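Local coordinates for protein transcriptional regulator ComR (Streptococcus vestibularis F0396, PDB 6HU8) that probably binds DNA to control competence genes in response to a bacterial signalling peptide, at residues E73-Y78 with N109-I114; L120-I125 with D162-D167; L252-E257 with E269-A274. All blocks are in the same frame, centred on the assembly; numbering follows the deposited sequence.

How the interactions relate
From the N terminus, the chain first passes through the helices of the probable DNA-binding region. Interaction 1 then closes a loop of 30 residues, joining the start of helix 76-87 to the C-terminal part of helix 94-111. Interaction 2, about 17 Å away between centres, closes a loop of 36 residues, tying helix 117-131 to helix 160-173 near the middle of the chain. The two touch lightly where Phe112 O lies 4.1 Å from Leu120 CD2. Interaction 3 closes the shortest loop, 11 residues, between helices 246-261 and 264-279. Its centre is about 43 Å from that of interaction 1, across the middle of the chain. The loops run in series; none nests or crosses.

Interaction 1. Residues E73-Y78 with N109-I114; sequences EIPDTY and NQFFDI
Phe111 lies against Tyr78, with Tyr78 CB 3.9 Å from the centroid of the Phe111 ring and only 2° off its normal. This is a CH-pi contact over one face. The Tyr78 ring turns its edge toward the same ring as an offset edge-to-face pair, with the planes at 75°. Tyr78 CG is anti to the backbone N (chi1 166°), which brings Tyr78 CD1 to Phe111 CD2, 3.9 Å away. Thr77 OG1 comes obliquely to Phe111 CZ at 3.4 Å. Pro75 CG also meets the Phe111 ring obliquely, 4.2 Å from Phe111 CE1. Beside them, Ile114 extends toward the proline ring, with Ile114 CD1 3.8 Å from Pro75 CD. The same methyl lies 4.1 Å from Ile74 CG2.

Further out, Met81 also packs on Phe111. Tyr78 OH is hydrogen-bonded to Glu119 OE1, which ties the tyrosine to helix 117-131. The Ile114 N to Phe111 O bond (2.9 Å) holds the turn that brings Ile114 beside Phe111. Pro75 is the N-cap of helix 76-87. The contact joins the start of that helix to the C-terminal part of helix 94-111, as in the antiparallel helix pairs of tetratricopeptide-like folds.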
ATOM      1  N   GLU A  73      10.467  -8.216  18.658  1.00 50.93           N
ATOM      2  CA  GLU A  73      10.937  -6.914  18.219  1.00 53.12           C
ATOM      3  C   GLU A  73      11.829  -6.999  16.978  1.00 56.32           C
ATOM      4  O   GLU A  73      12.551  -7.979  16.747  1.00 51.53           O
ATOM      5  CB  GLU A  73      11.668  -6.191  19.353  1.00 58.22           C
ATOM      6  CG  GLU A  73      13.065  -6.676  19.623  1.00 60.65           C
ATOM      7  CD  GLU A  73      13.639  -6.015  20.855  1.00 67.91           C
ATOM      8  OE1 GLU A  73      12.848  -5.712  21.775  1.00 70.00           O
ATOM      9  OE2 GLU A  73      14.867  -5.794  20.906  1.00 73.67           O
ATOM     10  N   ILE A  74      11.757  -5.934  16.191  1.00 53.86           N
ATOM     11  CA  ILE A  74      12.367  -5.862  14.881  1.00 49.66           C
ATOM     12  C   ILE A  74      13.528  -4.872  14.946  1.00 49.73           C
ATOM     13  O   ILE A  74      13.388  -3.785  15.498  1.00 48.35           O
ATOM     14  CB  ILE A  74      11.315  -5.435  13.829  1.00 47.03           C
ATOM     15  CG1 ILE A  74      10.066  -6.323  13.943  1.00 44.20           C
ATOM     16  CG2 ILE A  74      11.889  -5.460  12.419  1.00 46.01           C
ATOM     17  CD1 ILE A  74       8.897  -5.837  13.090  1.00 44.02           C
ATOM     18  N   PRO A  75      14.696  -5.269  14.427  1.00 50.20           N
ATOM     19  CA  PRO A  75      15.881  -4.398  14.486  1.00 47.01           C
ATOM     20  C   PRO A  75      15.698  -3.069  13.737  1.00 50.54           C
ATOM     21  O   PRO A  75      14.993  -3.026  12.730  1.00 44.37           O
ATOM     22  CB  PRO A  75      16.975  -5.246  13.823  1.00 46.96           C
ATOM     23  CG  PRO A  75      16.511  -6.670  13.978  1.00 51.96           C
ATOM     24  CD  PRO A  75      15.005  -6.611  13.895  1.00 47.62           C
ATOM     25  N   ASP A  76      16.337  -2.008  14.224  1.00 46.38           N
ATOM     26  CA  ASP A  76      16.308  -0.709  13.555  1.00 50.68           C
ATOM     27  C   ASP A  76      16.754  -0.821  12.096  1.00 43.12           C
ATOM     28  O   ASP A  76      16.253  -0.112  11.242  1.00 46.38           O
ATOM     29  CB  ASP A  76      17.198   0.307  14.287  1.00 49.60           C
ATOM     30  CG  ASP A  76      16.596   0.779  15.600  1.00 52.59           C
ATOM     31  OD1 ASP A  76      15.393   0.528  15.830  1.00 57.39           O
ATOM     32  OD2 ASP A  76      17.321   1.419  16.395  1.00 54.68           O
ATOM     33  N   THR A  77      17.693  -1.720  11.832  1.00 44.06           N
ATOM     34  CA  THR A  77      18.241  -1.925  10.495  1.00 47.23           C
ATOM     35  C   THR A  77      17.173  -2.334   9.463  1.00 45.40           C
ATOM     36  O   THR A  77      17.229  -1.935   8.295  1.00 41.96           O
ATOM     37  CB  THR A  77      19.334  -3.001  10.530  1.00 47.58           C
ATOM     38  OG1 THR A  77      18.832  -4.144  11.232  1.00 54.90           O
ATOM     39  CG2 THR A  77      20.583  -2.489  11.249  1.00 50.43           C
ATOM     40  N   TYR A  78      16.209  -3.142   9.900  1.00 46.47           N
ATOM     41  CA  TYR A  78      15.111  -3.524   9.016  1.00 44.07           C
ATOM     42  C   TYR A  78      14.341  -2.289   8.574  1.00 42.23           C
ATOM     43  O   TYR A  78      14.108  -2.068   7.379  1.00 41.74           O
ATOM     44  CB  TYR A  78      14.155  -4.506   9.692  1.00 43.13           C
ATOM     45  CG  TYR A  78      12.860  -4.623   8.915  1.00 40.72           C
ATOM     46  CD1 TYR A  78      12.802  -5.382   7.753  1.00 40.71           C
ATOM     47  CD2 TYR A  78      11.719  -3.936   9.310  1.00 41.63           C
ATOM     48  CE1 TYR A  78      11.626  -5.486   7.020  1.00 41.22           C
ATOM     49  CE2 TYR A  78      10.534  -4.024   8.579  1.00 43.50           C
ATOM     50  CZ  TYR A  78      10.496  -4.803   7.437  1.00 41.46           C
ATOM     51  OH  TYR A  78       9.334  -4.907   6.702  1.00 42.79           O
ATOM     52  N   ASN A 109      15.568 -11.690   2.638  1.00 48.46           N
ATOM     53  CA  ASN A 109      16.602 -12.647   3.017  1.00 46.53           C
ATOM     54  C   ASN A 109      17.226 -12.357   4.378  1.00 46.57           C
ATOM     55  O   ASN A 109      17.562 -13.279   5.129  1.00 47.62           O
ATOM     56  CB  ASN A 109      17.689 -12.679   1.947  1.00 46.78           C
ATOM     57  CG  ASN A 109      17.238 -13.385   0.692  1.00 51.44           C
ATOM     58  OD1 ASN A 109      16.400 -14.294   0.741  1.00 50.26           O
ATOM     59  ND2 ASN A 109      17.795 -12.984  -0.443  1.00 48.90           N
ATOM     60  N   GLN A 110      17.365 -11.074   4.697  1.00 46.27           N
ATOM     61  CA  GLN A 110      18.022 -10.664   5.931  1.00 44.38           C
ATOM     62  C   GLN A 110      17.129 -10.721   7.164  1.00 47.61           C
ATOM     63  O   GLN A 110      17.635 -10.772   8.282  1.00 47.04           O
ATOM     64  CB  GLN A 110      18.560  -9.242   5.788  1.00 45.44           C
ATOM     65  CG  GLN A 110      19.684  -9.103   4.764  1.00 53.52           C
ATOM     66  CD  GLN A 110      20.417  -7.777   4.881  1.00 54.95           C
ATOM     67  OE1 GLN A 110      20.856  -7.387   5.966  1.00 58.02           O
ATOM     68  NE2 GLN A 110      20.549  -7.077   3.764  1.00 56.33           N
ATOM     69  N   PHE A 111      15.809 -10.698   6.976  1.00 46.37           N
ATOM     70  CA  PHE A 111      14.909 -10.504   8.114  1.00 44.84           C
ATOM     71  C   PHE A 111      13.652 -11.356   8.148  1.00 40.40           C
ATOM     72  O   PHE A 111      12.905 -11.284   9.118  1.00 42.66           O
ATOM     73  CB  PHE A 111      14.487  -9.035   8.190  1.00 42.87           C
ATOM     74  CG  PHE A 111      15.629  -8.102   8.442  1.00 45.12           C
ATOM     75  CD1 PHE A 111      16.218  -8.037   9.693  1.00 47.47           C
ATOM     76  CD2 PHE A 111      16.134  -7.315   7.426  1.00 43.43           C
ATOM     77  CE1 PHE A 111      17.286  -7.186   9.927  1.00 46.57           C
ATOM     78  CE2 PHE A 111      17.205  -6.457   7.654  1.00 47.45           C
ATOM     79  CZ  PHE A 111      17.779  -6.395   8.904  1.00 44.91           C
ATOM     80  N   PHE A 112      13.421 -12.170   7.123  1.00 39.83           N
ATOM     81  CA  PHE A 112      12.142 -12.870   6.990  1.00 40.44           C
ATOM     82  C   PHE A 112      11.741 -13.655   8.245  1.00 44.57           C
ATOM     83  O   PHE A 112      10.549 -13.889   8.489  1.00 39.61           O
ATOM     84  CB  PHE A 112      12.180 -13.831   5.796  1.00 44.56           C
ATOM     85  CG  PHE A 112      12.883 -15.125   6.093  1.00 43.29           C
ATOM     86  CD1 PHE A 112      14.262 -15.222   5.965  1.00 43.91           C
ATOM     87  CD2 PHE A 112      12.169 -16.236   6.509  1.00 40.60           C
ATOM     88  CE1 PHE A 112      14.911 -16.402   6.254  1.00 44.45           C
ATOM     89  CE2 PHE A 112      12.808 -17.427   6.798  1.00 42.36           C
ATOM     90  CZ  PHE A 112      14.182 -17.513   6.669  1.00 46.17           C
ATOM     91  N   ASP A 113      12.730 -14.074   9.036  1.00 44.07           N
ATOM     92  CA  ASP A 113      12.445 -14.971  10.154  1.00 42.33           C
ATOM     93  C   ASP A 113      12.093 -14.225  11.444  1.00 40.65           C
ATOM     94  O   ASP A 113      11.721 -14.847  12.437  1.00 46.63           O
ATOM     95  CB  ASP A 113      13.625 -15.934  10.421  1.00 44.42           C
ATOM     96  CG  ASP A 113      13.181 -17.200  11.181  1.00 49.74           C
ATOM     97  OD1 ASP A 113      12.037 -17.653  10.956  1.00 42.31           O
ATOM     98  OD2 ASP A 113      13.953 -17.736  12.014  1.00 47.44           O
ATOM     99  N   ILE A 114      12.180 -12.899  11.441  1.00 40.06           N
ATOM    100  CA  ILE A 114      11.766 -12.171  12.635  1.00 43.53           C
ATOM    101  C   ILE A 114      10.661 -11.169  12.327  1.00 39.39           C
ATOM    102  O   ILE A 114      10.377 -10.294  13.151  1.00 38.80           O
ATOM    103  CB  ILE A 114      12.973 -11.439  13.314  1.00 39.92           C
ATOM    104  CG1 ILE A 114      13.776 -10.623  12.299  1.00 41.68           C
ATOM    105  CG2 ILE A 114      13.900 -12.454  13.982  1.00 39.81           C
ATOM    106  CD1 ILE A 114      13.190  -9.268  11.943  1.00 44.71           C
TER

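Interaction 2. Residues L120-I125 with D162-D167; sequences LLTLDI and DLLVID
Ile125 lies over one face of the Leu164 peptide group. Its CD1 and CG2 are both on that side of the peptide plane. Ile125 CD1 comes within 3.5 Å of Leu164 O, and Ile125 CG2 within 3.6 Å of the same oxygen. Both branches of the isoleucine therefore rest on one backbone oxygen. Ile125 CG1 is anti to the carbonyl carbon (chi1 -72°) and CG2 is anti to the backbone N, which spreads the two branches over this spot. Ile125 CD1 also reaches Val165 CA at 3.7 Å, so the side chain packs directly on the backbone of helix 160-173.

Most other contacts are methyl to methyl. Thr122 CG2 meets Leu164 CD1 at 3.6 Å. Leu164 CD1 also comes near Thr122 OG1, whose weak hydrogen bonds are with Glu118 O and Asn161 OD1. Leu121 CD2 meets Val165 CG2 at 4.1 Å, and these two side chains cross at about a right angle. No hydrogen bond joins the segments. All five touching residues are buried.

Neighbouring helices extend the apolar layer. Leu121 also packs on Val141 and Leu148 of helix 139-152, while Leu164 also packs on Ile86 of helix 76-87.

The short axes approach to 9.7 Å and run in the same general direction, 40° apart. Helix 139-152 comes between the two in sequence. A helix thus packs side by side with the next but one. Such packing across an intervening helix is consistent with the tetratricopeptide-like superhelix of this family, in which a helix also packs on the next but one, and here it lies close to the centre of the chain.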
ATOM      1  N   LEU A 120       5.693  -8.931   6.228  1.00 35.31           N
ATOM      2  CA  LEU A 120       5.973  -9.889   5.173  1.00 34.13           C
ATOM      3  C   LEU A 120       5.058  -9.658   3.993  1.00 36.42           C
ATOM      4  O   LEU A 120       5.498  -9.773   2.853  1.00 33.66           O
ATOM      5  CB  LEU A 120       5.807 -11.322   5.685  1.00 32.58           C
ATOM      6  CG  LEU A 120       6.949 -11.809   6.586  1.00 34.14           C
ATOM      7  CD1 LEU A 120       6.605 -13.146   7.254  1.00 35.62           C
ATOM      8  CD2 LEU A 120       8.218 -11.926   5.756  1.00 34.17           C
ATOM      9  N   LEU A 121       3.784  -9.360   4.263  1.00 35.68           N
ATOM     10  CA  LEU A 121       2.836  -9.051   3.178  1.00 35.14           C
ATOM     11  C   LEU A 121       3.250  -7.792   2.420  1.00 36.27           C
ATOM     12  O   LEU A 121       3.122  -7.717   1.193  1.00 39.54           O
ATOM     13  CB  LEU A 121       1.413  -8.870   3.706  1.00 37.37           C
ATOM     14  CG  LEU A 121       0.417  -8.436   2.605  1.00 37.19           C
ATOM     15  CD1 LEU A 121       0.166  -9.592   1.644  1.00 35.63           C
ATOM     16  CD2 LEU A 121      -0.895  -7.930   3.194  1.00 34.86           C
ATOM     17  N   THR A 122       3.745  -6.795   3.149  1.00 37.24           N
ATOM     18  CA  THR A 122       4.220  -5.574   2.511  1.00 36.51           C
ATOM     19  C   THR A 122       5.275  -5.898   1.460  1.00 41.16           C
ATOM     20  O   THR A 122       5.270  -5.323   0.358  1.00 41.43           O
ATOM     21  CB  THR A 122       4.791  -4.574   3.545  1.00 41.57           C
ATOM     22  OG1 THR A 122       3.702  -3.861   4.155  1.00 42.94           O
ATOM     23  CG2 THR A 122       5.706  -3.568   2.871  1.00 46.91           C
ATOM     24  N   LEU A 123       6.166  -6.833   1.784  1.00 36.46           N
ATOM     25  CA  LEU A 123       7.215  -7.211   0.847  1.00 38.70           C
ATOM     26  C   LEU A 123       6.617  -7.928  -0.366  1.00 39.37           C
ATOM     27  O   LEU A 123       6.986  -7.649  -1.502  1.00 38.98           O
ATOM     28  CB  LEU A 123       8.258  -8.085   1.536  1.00 38.86           C
ATOM     29  CG  LEU A 123       9.036  -7.367   2.650  1.00 36.84           C
ATOM     30  CD1 LEU A 123      10.077  -8.281   3.307  1.00 35.46           C
ATOM     31  CD2 LEU A 123       9.687  -6.092   2.122  1.00 42.20           C
ATOM     32  N   ASP A 124       5.688  -8.849  -0.114  1.00 37.98           N
ATOM     33  CA  ASP A 124       5.007  -9.559  -1.188  1.00 38.99           C
ATOM     34  C   ASP A 124       4.261  -8.599  -2.128  1.00 42.87           C
ATOM     35  O   ASP A 124       4.296  -8.778  -3.346  1.00 45.46           O
ATOM     36  CB  ASP A 124       4.025 -10.579  -0.612  1.00 40.44           C
ATOM     37  CG  ASP A 124       4.708 -11.855  -0.141  1.00 43.32           C
ATOM     38  OD1 ASP A 124       5.760 -12.231  -0.703  1.00 42.72           O
ATOM     39  OD2 ASP A 124       4.173 -12.493   0.786  1.00 50.01           O
ATOM     40  N   ILE A 125       3.576  -7.602  -1.560  1.00 40.76           N
ATOM     41  CA  ILE A 125       2.798  -6.646  -2.354  1.00 41.70           C
ATOM     42  C   ILE A 125       3.681  -5.832  -3.294  1.00 42.59           C
ATOM     43  O   ILE A 125       3.410  -5.745  -4.488  1.00 46.21           O
ATOM     44  CB  ILE A 125       2.007  -5.657  -1.465  1.00 41.75           C
ATOM     45  CG1 ILE A 125       0.833  -6.355  -0.787  1.00 34.69           C
ATOM     46  CG2 ILE A 125       1.500  -4.458  -2.289  1.00 39.66           C
ATOM     47  CD1 ILE A 125       0.111  -5.465   0.215  1.00 37.46           C
ATOM     48  N   ASP A 162      -0.757   0.018   5.789  1.00 32.58           N
ATOM     49  CA  ASP A 162      -2.160   0.124   5.350  1.00 38.05           C
ATOM     50  C   ASP A 162      -2.255   0.645   3.912  1.00 38.60           C
ATOM     51  O   ASP A 162      -3.021   0.121   3.086  1.00 36.84           O
ATOM     52  CB  ASP A 162      -2.962   1.061   6.259  1.00 37.94           C
ATOM     53  CG  ASP A 162      -3.143   0.520   7.659  1.00 41.51           C
ATOM     54  OD1 ASP A 162      -3.034  -0.712   7.853  1.00 40.67           O
ATOM     55  OD2 ASP A 162      -3.407   1.345   8.564  1.00 41.34           O
ATOM     56  N   LEU A 163      -1.478   1.693   3.628  1.00 36.62           N
ATOM     57  CA  LEU A 163      -1.455   2.305   2.299  1.00 38.01           C
ATOM     58  C   LEU A 163      -0.998   1.310   1.253  1.00 37.07           C
ATOM     59  O   LEU A 163      -1.471   1.343   0.117  1.00 36.74           O
ATOM     60  CB  LEU A 163      -0.548   3.536   2.276  1.00 37.36           C
ATOM     61  CG  LEU A 163      -1.071   4.749   3.045  1.00 38.47           C
ATOM     62  CD1 LEU A 163      -0.118   5.901   2.858  1.00 39.65           C
ATOM     63  CD2 LEU A 163      -2.467   5.144   2.595  1.00 43.02           C
ATOM     64  N   LEU A 164      -0.100   0.407   1.631  1.00 34.57           N
ATOM     65  CA  LEU A 164       0.380  -0.579   0.673  1.00 32.83           C
ATOM     66  C   LEU A 164      -0.656  -1.693   0.452  1.00 37.00           C
ATOM     67  O   LEU A 164      -0.797  -2.193  -0.659  1.00 35.57           O
ATOM     68  CB  LEU A 164       1.728  -1.145   1.122  1.00 36.67           C
ATOM     69  CG  LEU A 164       2.847  -0.091   1.044  1.00 41.40           C
ATOM     70  CD1 LEU A 164       4.150  -0.607   1.627  1.00 46.76           C
ATOM     71  CD2 LEU A 164       3.066   0.372  -0.375  1.00 37.37           C
ATOM     72  N   VAL A 165      -1.369  -2.093   1.502  1.00 36.23           N
ATOM     73  CA  VAL A 165      -2.485  -3.021   1.322  1.00 36.95           C
ATOM     74  C   VAL A 165      -3.492  -2.388   0.355  1.00 35.90           C
ATOM     75  O   VAL A 165      -4.030  -3.041  -0.550  1.00 35.89           O
ATOM     76  CB  VAL A 165      -3.176  -3.355   2.666  1.00 35.41           C
ATOM     77  CG1 VAL A 165      -4.461  -4.134   2.424  1.00 34.16           C
ATOM     78  CG2 VAL A 165      -2.219  -4.123   3.602  1.00 31.16           C
ATOM     79  N   ILE A 166      -3.747  -1.105   0.561  1.00 35.25           N
ATOM     80  CA  ILE A 166      -4.691  -0.371  -0.279  1.00 38.79           C
ATOM     81  C   ILE A 166      -4.166  -0.298  -1.718  1.00 38.53           C
ATOM     82  O   ILE A 166      -4.940  -0.321  -2.676  1.00 41.02           O
ATOM     83  CB  ILE A 166      -4.953   1.050   0.280  1.00 37.16           C
ATOM     84  CG1 ILE A 166      -5.751   0.953   1.580  1.00 36.95           C
ATOM     85  CG2 ILE A 166      -5.709   1.919  -0.743  1.00 38.61           C
ATOM     86  CD1 ILE A 166      -5.975   2.280   2.276  1.00 38.94           C
ATOM     87  N   ASP A 167      -2.850  -0.235  -1.874  1.00 35.00           N
ATOM     88  CA  ASP A 167      -2.264  -0.325  -3.206  1.00 37.50           C
ATOM     89  C   ASP A 167      -2.606  -1.680  -3.862  1.00 39.31           C
ATOM     90  O   ASP A 167      -3.017  -1.730  -5.034  1.00 35.63           O
ATOM     91  CB  ASP A 167      -0.750  -0.127  -3.127  1.00 39.91           C
ATOM     92  CG  ASP A 167      -0.176   0.492  -4.377  1.00 45.73           C
ATOM     93  OD1 ASP A 167      -0.935   0.694  -5.353  1.00 46.90           O
ATOM     94  OD2 ASP A 167       1.039   0.777  -4.371  1.00 47.19           O
TER

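Interaction 3. Residues L252-E257 with E269-A274; sequences LEAKYE and ENYDKA
Asn270 and Ala254 face each other where two successive helices, 246-261 and 264-279, fold back as an antiparallel helical hairpin of the tetratricopeptide-like array. The short axes approach to 8.1 Å at an angle of 170°. The small side chain of Ala254 probably helps the helices come this close.

Asn270 can be followed outward. Its CB lies 3.7 Å from Ala254 CB. Its CG is anti to the carbonyl carbon (chi1 -70°) and lies across the chain of Glu253, 4.0 Å from Glu253 CG. At the tip, Asn270 ND2 sits 3.6 Å from Glu253 CG and equally far from Glu257 CG. The two glutamates cross the asparagine at about right angles. Asn270 OD1 is buried and has no hydrogen-bonding partner in the model.

Tyr271 takes the neighbouring place. Its ring receives Ala254 CB over one face as a CH-pi contact, 27° off the normal. The methyl is shifted toward the rim, with Tyr271 CD2 its nearest ring atom. The phenol of Tyr271 is hydrogen-bonded to Asp297 OD2. The same carboxylate oxygen pairs with Lys255 NZ, which also forms a salt bridge with Glu293 OE2. These acidic groups probably help to hold the tyrosine and lysine tips close together. Around the pair, helix 285-296 packs against Tyr271 through Glu293 and Lys294. Glu253 rests on Leu227 and Ile230 of helix 226-240.

One water bridges the polar side of the contact. It donates to Glu253 OE1 at 2.7 Å and to Glu257 OE1 at 2.6 Å, and it accepts from Asn270 ND2 at 3.0 Å.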
ATOM      1  N   LEU A 252      -2.593  13.059 -16.147  1.00 32.97           N
ATOM      2  CA  LEU A 252      -3.920  12.570 -15.731  1.00 38.90           C
ATOM      3  C   LEU A 252      -4.980  13.666 -15.783  1.00 39.24           C
ATOM      4  O   LEU A 252      -6.099  13.419 -16.240  1.00 38.33           O
ATOM      5  CB  LEU A 252      -3.882  11.980 -14.312  1.00 33.13           C
ATOM      6  CG  LEU A 252      -3.258  10.599 -14.128  1.00 38.15           C
ATOM      7  CD1 LEU A 252      -2.867  10.376 -12.658  1.00 39.62           C
ATOM      8  CD2 LEU A 252      -4.255   9.520 -14.583  1.00 40.16           C
ATOM      9  N   GLU A 253      -4.652  14.869 -15.312  1.00 35.46           N
ATOM     10  CA  GLU A 253      -5.616  15.969 -15.392  1.00 37.47           C
ATOM     11  C   GLU A 253      -5.951  16.308 -16.857  1.00 41.36           C
ATOM     12  O   GLU A 253      -7.092  16.672 -17.188  1.00 38.59           O
ATOM     13  CB  GLU A 253      -5.099  17.222 -14.665  1.00 40.43           C
ATOM     14  CG  GLU A 253      -6.208  18.265 -14.475  1.00 42.98           C
ATOM     15  CD  GLU A 253      -5.792  19.478 -13.674  1.00 44.73           C
ATOM     16  OE1 GLU A 253      -6.558  20.461 -13.670  1.00 41.75           O
ATOM     17  OE2 GLU A 253      -4.716  19.453 -13.037  1.00 45.85           O
ATOM     18  N   ALA A 254      -4.960  16.181 -17.736  1.00 32.97           N
ATOM     19  CA  ALA A 254      -5.187  16.383 -19.157  1.00 36.15           C
ATOM     20  C   ALA A 254      -6.143  15.339 -19.742  1.00 34.91           C
ATOM     21  O   ALA A 254      -7.038  15.681 -20.525  1.00 34.03           O
ATOM     22  CB  ALA A 254      -3.856  16.365 -19.908  1.00 36.01           C
ATOM     23  N   LYS A 255      -5.949  14.079 -19.362  1.00 32.84           N
ATOM     24  CA  LYS A 255      -6.777  12.981 -19.858  1.00 37.35           C
ATOM     25  C   LYS A 255      -8.216  13.122 -19.374  1.00 39.16           C
ATOM     26  O   LYS A 255      -9.164  12.824 -20.110  1.00 39.00           O
ATOM     27  CB  LYS A 255      -6.186  11.627 -19.432  1.00 37.29           C
ATOM     28  CG  LYS A 255      -5.145  11.098 -20.434  1.00 35.48           C
ATOM     29  CD  LYS A 255      -4.056  10.300 -19.768  1.00 43.67           C
ATOM     30  CE  LYS A 255      -3.613   9.122 -20.629  1.00 48.89           C
ATOM     31  NZ  LYS A 255      -3.189   9.458 -22.008  1.00 36.77           N
ATOM     32  N   TYR A 256      -8.371  13.579 -18.137  1.00 36.47           N
ATOM     33  CA  TYR A 256      -9.686  13.906 -17.583  1.00 40.74           C
ATOM     34  C   TYR A 256     -10.414  14.996 -18.398  1.00 41.34           C
ATOM     35  O   TYR A 256     -11.587  14.827 -18.796  1.00 41.02           O
ATOM     36  CB  TYR A 256      -9.529  14.347 -16.124  1.00 37.29           C
ATOM     37  CG  TYR A 256     -10.781  14.967 -15.551  1.00 37.49           C
ATOM     38  CD1 TYR A 256     -11.865  14.178 -15.172  1.00 39.53           C
ATOM     39  CD2 TYR A 256     -10.887  16.346 -15.406  1.00 43.57           C
ATOM     40  CE1 TYR A 256     -13.018  14.751 -14.656  1.00 39.28           C
ATOM     41  CE2 TYR A 256     -12.028  16.923 -14.899  1.00 42.46           C
ATOM     42  CZ  TYR A 256     -13.090  16.124 -14.530  1.00 41.27           C
ATOM     43  OH  TYR A 256     -14.219  16.710 -14.022  1.00 46.54           O
ATOM     44  N   GLU A 257      -9.725  16.113 -18.641  1.00 37.76           N
ATOM     45  CA  GLU A 257     -10.290  17.211 -19.431  1.00 36.37           C
ATOM     46  C   GLU A 257     -10.671  16.754 -20.839  1.00 41.14           C
ATOM     47  O   GLU A 257     -11.740  17.102 -21.346  1.00 41.54           O
ATOM     48  CB  GLU A 257      -9.313  18.394 -19.509  1.00 38.21           C
ATOM     49  CG  GLU A 257      -9.132  19.124 -18.199  1.00 34.79           C
ATOM     50  CD  GLU A 257     -10.385  19.874 -17.746  1.00 44.73           C
ATOM     51  OE1 GLU A 257     -10.419  20.291 -16.562  1.00 42.87           O
ATOM     52  OE2 GLU A 257     -11.324  20.060 -18.565  1.00 43.05           O
ATOM     53  N   GLU A 269      -3.239  22.581 -22.294  1.00 34.96           N
ATOM     54  CA  GLU A 269      -2.593  23.342 -21.221  1.00 38.34           C
ATOM     55  C   GLU A 269      -2.007  22.417 -20.154  1.00 37.93           C
ATOM     56  O   GLU A 269      -0.875  22.618 -19.694  1.00 34.96           O
ATOM     57  CB  GLU A 269      -3.594  24.318 -20.585  1.00 38.68           C
ATOM     58  CG  GLU A 269      -4.070  25.410 -21.565  1.00 42.22           C
ATOM     59  CD  GLU A 269      -5.161  26.302 -20.999  1.00 45.92           C
ATOM     60  OE1 GLU A 269      -5.687  25.989 -19.908  1.00 48.89           O
ATOM     61  OE2 GLU A 269      -5.500  27.312 -21.660  1.00 52.76           O
ATOM     62  N   ASN A 270      -2.766  21.392 -19.766  1.00 33.27           N
ATOM     63  CA  ASN A 270      -2.317  20.467 -18.731  1.00 32.04           C
ATOM     64  C   ASN A 270      -1.151  19.587 -19.199  1.00 36.59           C
ATOM     65  O   ASN A 270      -0.206  19.357 -18.430  1.00 34.77           O
ATOM     66  CB  ASN A 270      -3.491  19.611 -18.243  1.00 34.18           C
ATOM     67  CG  ASN A 270      -4.496  20.427 -17.434  1.00 39.82           C
ATOM     68  OD1 ASN A 270      -4.114  21.358 -16.715  1.00 46.78           O
ATOM     69  ND2 ASN A 270      -5.771  20.087 -17.541  1.00 39.97           N
ATOM     70  N   TYR A 271      -1.178  19.137 -20.454  1.00 32.65           N
ATOM     71  CA  TYR A 271      -0.006  18.447 -21.009  1.00 33.73           C
ATOM     72  C   TYR A 271       1.201  19.381 -21.051  1.00 35.88           C
ATOM     73  O   TYR A 271       2.330  18.951 -20.786  1.00 34.95           O
ATOM     74  CB  TYR A 271      -0.277  17.907 -22.413  1.00 34.70           C
ATOM     75  CG  TYR A 271      -0.752  16.468 -22.433  1.00 31.98           C
ATOM     76  CD1 TYR A 271       0.071  15.430 -21.993  1.00 34.45           C
ATOM     77  CD2 TYR A 271      -2.016  16.149 -22.909  1.00 34.39           C
ATOM     78  CE1 TYR A 271      -0.368  14.106 -21.997  1.00 36.29           C
ATOM     79  CE2 TYR A 271      -2.461  14.829 -22.926  1.00 34.30           C
ATOM     80  CZ  TYR A 271      -1.634  13.817 -22.473  1.00 37.02           C
ATOM     81  OH  TYR A 271      -2.077  12.512 -22.498  1.00 38.66           O
ATOM     82  N   ASP A 272       0.979  20.653 -21.380  1.00 32.59           N
ATOM     83  CA  ASP A 272       2.097  21.595 -21.458  1.00 35.61           C
ATOM     84  C   ASP A 272       2.715  21.849 -20.090  1.00 35.23           C
ATOM     85  O   ASP A 272       3.943  22.002 -19.978  1.00 36.57           O
ATOM     86  CB  ASP A 272       1.669  22.932 -22.086  1.00 33.52           C
ATOM     87  CG  ASP A 272       1.596  22.877 -23.599  1.00 40.37           C
ATOM     88  OD1 ASP A 272       2.043  21.873 -24.201  1.00 40.59           O
ATOM     89  OD2 ASP A 272       1.111  23.866 -24.197  1.00 40.88           O
ATOM     90  N   LYS A 273       1.882  21.917 -19.054  1.00 34.00           N
ATOM     91  CA  LYS A 273       2.384  21.954 -17.683  1.00 34.68           C
ATOM     92  C   LYS A 273       3.239  20.731 -17.361  1.00 38.58           C
ATOM     93  O   LYS A 273       4.305  20.856 -16.752  1.00 36.68           O
ATOM     94  CB  LYS A 273       1.232  22.037 -16.683  1.00 41.72           C
ATOM     95  CG  LYS A 273       0.616  23.414 -16.544  1.00 39.73           C
ATOM     96  CD  LYS A 273      -0.526  23.394 -15.524  1.00 45.53           C
ATOM     97  CE  LYS A 273      -1.229  24.751 -15.463  1.00 51.47           C
ATOM     98  NZ  LYS A 273      -2.513  24.700 -14.717  1.00 52.59           N
ATOM     99  N   ALA A 274       2.752  19.543 -17.733  1.00 33.11           N
ATOM    100  CA  ALA A 274       3.528  18.313 -17.572  1.00 30.89           C
ATOM    101  C   ALA A 274       4.880  18.361 -18.291  1.00 32.52           C
ATOM    102  O   ALA A 274       5.901  17.925 -17.746  1.00 34.62           O
ATOM    103  CB  ALA A 274       2.703  17.095 -18.081  1.00 34.90           C
TER
HETATM  104  O   HOH W   1      -8.064  21.088 -15.877  1.00 41.80           O